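Local coordinates for glycerol trinitrate reductase (PDB 5EPD), which probably reduces glycerol trinitrate with the help of bound FMN, as an Old Yellow Enzyme relative active in xenobiotic degradation, at residues Ile174-Ile186 against Glu231-Arg244. Residues are numbered along the deposited sequence; the frame is centred on the assembly and turned at random.
Sequences IVDDFRKAAANSI and EVTAAVAQEIGPER
Val232 lays its CG1 methyl on one face of the Phe178 ring, 3.6 Å from the ring centroid and displaced toward the CG end, a CH-pi contact. Its CG2 reaches the same ring at CD2 and also meets Val175 CG2. The other branch of Val175, CG1, lies anti to the backbone N and beside the carbonyl carbon (chi1 170°), which turns it to the Ala235 methyl, with Val175 CG1 3.6 Å from Ala235 CB. One turn on from Phe178, the Ala182 methyl packs against Val236 CG1 and Ile240 CG2. Ile240 CG2 in turn lies 3.7 Å from Ile186 CG1. The axes of the two helical segments approach to 8.4 Å and cross at -34°, a closeness to which Ala182, Ala183 and Ala235 probably contribute. Val193 and Val195 of strand 193-196 lie beneath this apolar seam.

The polar contacts run along one flank. Arg179, its chain bent at chi3, presents a guanidinium edge on which NH1 donates to Glu239 OE1 at 3.0 Å, within the guanidinium plane but from above the carboxylate plane. Arg179 NE also donates to Asp176 OD1, 2.6 Å away, and the two salt bridges link an acid of its own helix with one of the other. Ala183 CB sits against the other oxygen, Glu239 OE2.

At the C-terminal end, Arg244 curls back and gives NH1 to Ile240 O, 2.7 Å away and on a lone pair in the carbonyl plane. This bond probably steadies its guanidinium, and Ile186 CD1 lies 3.8 Å above the plane, over its centre.

Helices 171-187 and 227-240 are neighbours on the outside of the TIM barrel. The contact is thus an apolar seam edged by an Asp176-Arg179-Glu239 salt-bridge network, whose two carboxylates probably stabilise the charge of Arg179, and, at the far end, by the Arg244 guanidinium.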
loop_
_atom_site.group_PDB
_atom_site.type_symbol
_atom_site.label_atom_id
_atom_site.label_comp_id
_atom_site.label_asym_id
_atom_site.label_seq_id
_atom_site.Cartn_x
_atom_site.Cartn_y
_atom_site.Cartn_z
ATOM N N ILE A 174 -4.785 -17.835 4.543
ATOM C CA ILE A 174 -4.571 -16.478 4.055
ATOM C C ILE A 174 -3.412 -15.821 4.806
ATOM O O ILE A 174 -2.608 -15.137 4.182
ATOM C CB ILE A 174 -5.860 -15.623 4.116
ATOM C CG1 ILE A 174 -6.843 -16.084 3.029
ATOM C CG2 ILE A 174 -5.552 -14.151 3.883
ATOM C CD1 ILE A 174 -8.267 -15.621 3.240
ATOM N N VAL A 175 -3.309 -16.058 6.116
ATOM C CA VAL A 175 -2.187 -15.555 6.919
ATOM C C VAL A 175 -0.899 -16.110 6.368
ATOM O O VAL A 175 0.146 -15.422 6.380
ATOM C CB VAL A 175 -2.263 -15.984 8.404
ATOM C CG1 VAL A 175 -0.957 -15.657 9.136
ATOM C CG2 VAL A 175 -3.455 -15.342 9.105
ATOM N N ASP A 176 -0.959 -17.355 5.894
ATOM C CA ASP A 176 0.230 -17.975 5.338
ATOM C C ASP A 176 0.602 -17.451 3.956
ATOM O O ASP A 176 1.787 -17.426 3.608
ATOM C CB ASP A 176 0.121 -19.494 5.280
ATOM C CG ASP A 176 1.489 -20.141 5.206
ATOM O OD1 ASP A 176 2.288 -19.880 6.132
ATOM O OD2 ASP A 176 1.790 -20.865 4.229
ATOM N N ASP A 177 -0.394 -17.058 3.165
ATOM C CA ASP A 177 -0.121 -16.422 1.865
ATOM C C ASP A 177 0.582 -15.093 2.036
ATOM O O ASP A 177 1.457 -14.778 1.239
ATOM C CB ASP A 177 -1.402 -16.199 1.083
ATOM C CG ASP A 177 -2.063 -17.492 0.669
ATOM O OD1 ASP A 177 -1.367 -18.526 0.674
ATOM O OD2 ASP A 177 -3.277 -17.469 0.357
ATOM N N PHE A 178 0.207 -14.315 3.060
ATOM C CA PHE A 178 0.955 -13.103 3.419
ATOM C C PHE A 178 2.363 -13.446 3.914
ATOM O O PHE A 178 3.347 -12.786 3.529
ATOM C CB PHE A 178 0.257 -12.291 4.507
ATOM C CG PHE A 178 -0.836 -11.392 4.003
ATOM C CD1 PHE A 178 -0.536 -10.162 3.425
ATOM C CD2 PHE A 178 -2.172 -11.749 4.140
ATOM C CE1 PHE A 178 -1.551 -9.313 2.979
ATOM C CE2 PHE A 178 -3.197 -10.913 3.694
ATOM C CZ PHE A 178 -2.890 -9.687 3.118
ATOM N N ARG A 179 2.458 -14.451 4.788
ATOM C CA ARG A 179 3.747 -14.863 5.342
ATOM C C ARG A 179 4.704 -15.193 4.205
ATOM O O ARG A 179 5.829 -14.713 4.160
ATOM C CB ARG A 179 3.601 -16.086 6.260
ATOM C CG ARG A 179 4.829 -16.321 7.141
ATOM C CD ARG A 179 4.936 -17.747 7.685
ATOM N NE ARG A 179 4.618 -18.752 6.663
ATOM C CZ ARG A 179 5.472 -19.261 5.764
ATOM N NH1 ARG A 179 6.755 -18.896 5.724
ATOM N NH2 ARG A 179 5.035 -20.163 4.891
ATOM N N LYS A 180 4.240 -16.023 3.287
ATOM C CA LYS A 180 5.040 -16.474 2.170
ATOM C C LYS A 180 5.312 -15.279 1.243
ATOM O O LYS A 180 6.438 -15.110 0.744
ATOM C CB LYS A 180 4.281 -17.606 1.463
ATOM C CG LYS A 180 5.035 -18.404 0.423
ATOM C CD LYS A 180 4.027 -19.059 -0.529
ATOM C CE LYS A 180 3.537 -18.096 -1.629
ATOM N NZ LYS A 180 2.088 -18.232 -1.967
ATOM N N ALA A 181 4.313 -14.421 1.039
ATOM C CA ALA A 181 4.511 -13.259 0.161
ATOM C C ALA A 181 5.587 -12.299 0.697
ATOM O O ALA A 181 6.321 -11.705 -0.080
ATOM C CB ALA A 181 3.200 -12.525 -0.122
ATOM N N ALA A 182 5.693 -12.164 2.013
ATOM C CA ALA A 182 6.767 -11.369 2.605
ATOM C C ALA A 182 8.143 -11.964 2.312
ATOM O O ALA A 182 9.057 -11.229 1.954
ATOM C CB ALA A 182 6.572 -11.226 4.102
ATOM N N ALA A 183 8.304 -13.280 2.446
ATOM C CA ALA A 183 9.615 -13.907 2.178
ATOM C C ALA A 183 9.995 -13.870 0.707
ATOM O O ALA A 183 11.176 -13.859 0.382
ATOM C CB ALA A 183 9.646 -15.338 2.694
ATOM N N ASN A 184 8.989 -13.883 -0.173
ATOM C CA ASN A 184 9.190 -13.663 -1.614
ATOM C C ASN A 184 9.647 -12.220 -1.924
ATOM O O ASN A 184 10.365 -11.982 -2.906
ATOM C CB ASN A 184 7.901 -13.959 -2.407
ATOM C CG ASN A 184 7.513 -15.433 -2.396
ATOM O OD1 ASN A 184 8.306 -16.294 -2.027
ATOM N ND2 ASN A 184 6.285 -15.726 -2.810
ATOM N N SER A 185 9.206 -11.268 -1.101
ATOM C CA SER A 185 9.576 -9.877 -1.276
ATOM C C SER A 185 11.033 -9.681 -0.915
ATOM O O SER A 185 11.717 -8.903 -1.573
ATOM C CB SER A 185 8.693 -8.956 -0.429
ATOM O OG SER A 185 7.330 -9.080 -0.802
ATOM N N ILE A 186 11.506 -10.395 0.112
ATOM C CA ILE A 186 12.931 -10.397 0.475
ATOM C C ILE A 186 13.782 -11.110 -0.566
ATOM O O ILE A 186 14.853 -10.623 -0.890
ATOM C CB ILE A 186 13.206 -11.050 1.841
ATOM C CG1 ILE A 186 12.424 -10.332 2.957
ATOM C CG2 ILE A 186 14.697 -11.029 2.143
ATOM C CD1 ILE A 186 12.529 -8.816 2.956
ATOM N N GLU A 231 -2.903 -10.775 13.185
ATOM C CA GLU A 231 -2.311 -12.078 12.877
ATOM C C GLU A 231 -1.450 -12.000 11.648
ATOM O O GLU A 231 -0.373 -12.602 11.602
ATOM C CB GLU A 231 -3.382 -13.152 12.679
ATOM C CG GLU A 231 -3.871 -13.704 14.014
ATOM C CD GLU A 231 -5.029 -14.662 13.877
ATOM O OE1 GLU A 231 -5.432 -14.931 12.727
ATOM O OE2 GLU A 231 -5.530 -15.127 14.925
ATOM N N VAL A 232 -1.923 -11.266 10.641
ATOM C CA VAL A 232 -1.179 -11.150 9.384
ATOM C C VAL A 232 0.141 -10.381 9.621
ATOM O O VAL A 232 1.212 -10.856 9.261
ATOM C CB VAL A 232 -2.041 -10.528 8.251
ATOM C CG1 VAL A 232 -1.167 -10.058 7.092
ATOM C CG2 VAL A 232 -3.071 -11.529 7.741
ATOM N N THR A 233 0.071 -9.222 10.258
ATOM C CA THR A 233 1.274 -8.450 10.575
ATOM C C THR A 233 2.262 -9.210 11.504
ATOM O O THR A 233 3.480 -9.104 11.361
ATOM C CB THR A 233 0.886 -7.086 11.207
ATOM O OG1 THR A 233 -0.165 -6.479 10.447
ATOM C CG2 THR A 233 2.075 -6.133 11.269
ATOM N N ALA A 234 1.740 -9.968 12.457
ATOM C CA ALA A 234 2.584 -10.755 13.369
ATOM C C ALA A 234 3.379 -11.852 12.628
ATOM O O ALA A 234 4.573 -12.075 12.909
ATOM C CB ALA A 234 1.722 -11.367 14.483
ATOM N N ALA A 235 2.702 -12.528 11.687
ATOM C CA ALA A 235 3.315 -13.578 10.878
ATOM C C ALA A 235 4.348 -13.020 9.908
ATOM O O ALA A 235 5.390 -13.631 9.703
ATOM C CB ALA A 235 2.252 -14.347 10.126
ATOM N N VAL A 236 4.048 -11.876 9.300
ATOM C CA VAL A 236 4.981 -11.215 8.401
ATOM C C VAL A 236 6.197 -10.737 9.190
ATOM O O VAL A 236 7.325 -10.936 8.767
ATOM C CB VAL A 236 4.317 -10.024 7.665
ATOM C CG1 VAL A 236 5.358 -9.162 6.953
ATOM C CG2 VAL A 236 3.281 -10.519 6.668
ATOM N N ALA A 237 5.958 -10.109 10.339
ATOM C CA ALA A 237 7.043 -9.630 11.189
ATOM C C ALA A 237 7.967 -10.765 11.635
ATOM O O ALA A 237 9.179 -10.577 11.701
ATOM C CB ALA A 237 6.488 -8.889 12.399
ATOM N N GLN A 238 7.405 -11.937 11.935
ATOM C CA GLN A 238 8.228 -13.079 12.372
ATOM C C GLN A 238 9.055 -13.644 11.231
ATOM O O GLN A 238 10.249 -13.892 11.389
ATOM C CB GLN A 238 7.384 -14.193 12.997
ATOM C CG GLN A 238 7.553 -14.324 14.503
ATOM C CD GLN A 238 7.040 -15.651 14.999
ATOM O OE1 GLN A 238 6.111 -15.710 15.807
ATOM N NE2 GLN A 238 7.616 -16.733 14.486
ATOM N N GLU A 239 8.413 -13.836 10.086
ATOM C CA GLU A 239 9.083 -14.338 8.911
ATOM C C GLU A 239 10.337 -13.546 8.558
ATOM O O GLU A 239 11.367 -14.149 8.256
ATOM C CB GLU A 239 8.130 -14.309 7.712
ATOM C CG GLU A 239 8.718 -14.850 6.401
ATOM C CD GLU A 239 9.131 -16.306 6.493
ATOM O OE1 GLU A 239 8.486 -17.044 7.262
ATOM O OE2 GLU A 239 10.092 -16.708 5.794
ATOM N N ILE A 240 10.247 -12.215 8.554
ATOM C CA ILE A 240 11.333 -11.383 8.010
ATOM C C ILE A 240 11.931 -10.355 8.961
ATOM O O ILE A 240 12.942 -9.752 8.629
ATOM C CB ILE A 240 10.879 -10.638 6.732
ATOM C CG1 ILE A 240 9.884 -9.512 7.046
ATOM C CG2 ILE A 240 10.264 -11.618 5.739
ATOM C CD1 ILE A 240 9.527 -8.660 5.842
ATOM N N GLY A 241 11.311 -10.152 10.121
ATOM C CA GLY A 241 11.750 -9.159 11.091
ATOM C C GLY A 241 10.749 -8.011 11.201
ATOM O O GLY A 241 10.196 -7.563 10.197
ATOM N N PRO A 242 10.497 -7.524 12.422
ATOM C CA PRO A 242 9.640 -6.346 12.582
ATOM C C PRO A 242 10.249 -5.116 11.949
ATOM O O PRO A 242 9.519 -4.198 11.541
ATOM C CB PRO A 242 9.549 -6.139 14.094
ATOM C CG PRO A 242 10.306 -7.239 14.740
ATOM C CD PRO A 242 10.903 -8.133 13.698
ATOM N N GLU A 243 11.580 -5.101 11.904
ATOM C CA GLU A 243 12.360 -3.996 11.344
ATOM C C GLU A 243 12.285 -3.921 9.805
ATOM O O GLU A 243 12.799 -3.001 9.222
ATOM C CB GLU A 243 13.834 -4.064 11.827
ATOM C CG GLU A 243 14.794 -4.987 11.036
ATOM C CD GLU A 243 14.567 -6.489 11.236
ATOM O OE1 GLU A 243 14.023 -6.883 12.291
ATOM O OE2 GLU A 243 14.959 -7.283 10.338
ATOM N N ARG A 244 11.690 -4.903 9.150
ATOM C CA ARG A 244 11.389 -4.784 7.731
ATOM C C ARG A 244 9.869 -4.815 7.474
ATOM O O ARG A 244 9.434 -4.903 6.318
ATOM C CB ARG A 244 12.067 -5.909 6.976
ATOM C CG ARG A 244 13.591 -5.832 6.916
ATOM C CD ARG A 244 14.165 -7.218 7.147
ATOM N NE ARG A 244 15.021 -7.714 6.074
ATOM C CZ ARG A 244 15.141 -9.000 5.737
ATOM N NH1 ARG A 244 14.426 -9.953 6.343
ATOM N NH2 ARG A 244 15.966 -9.342 4.760
#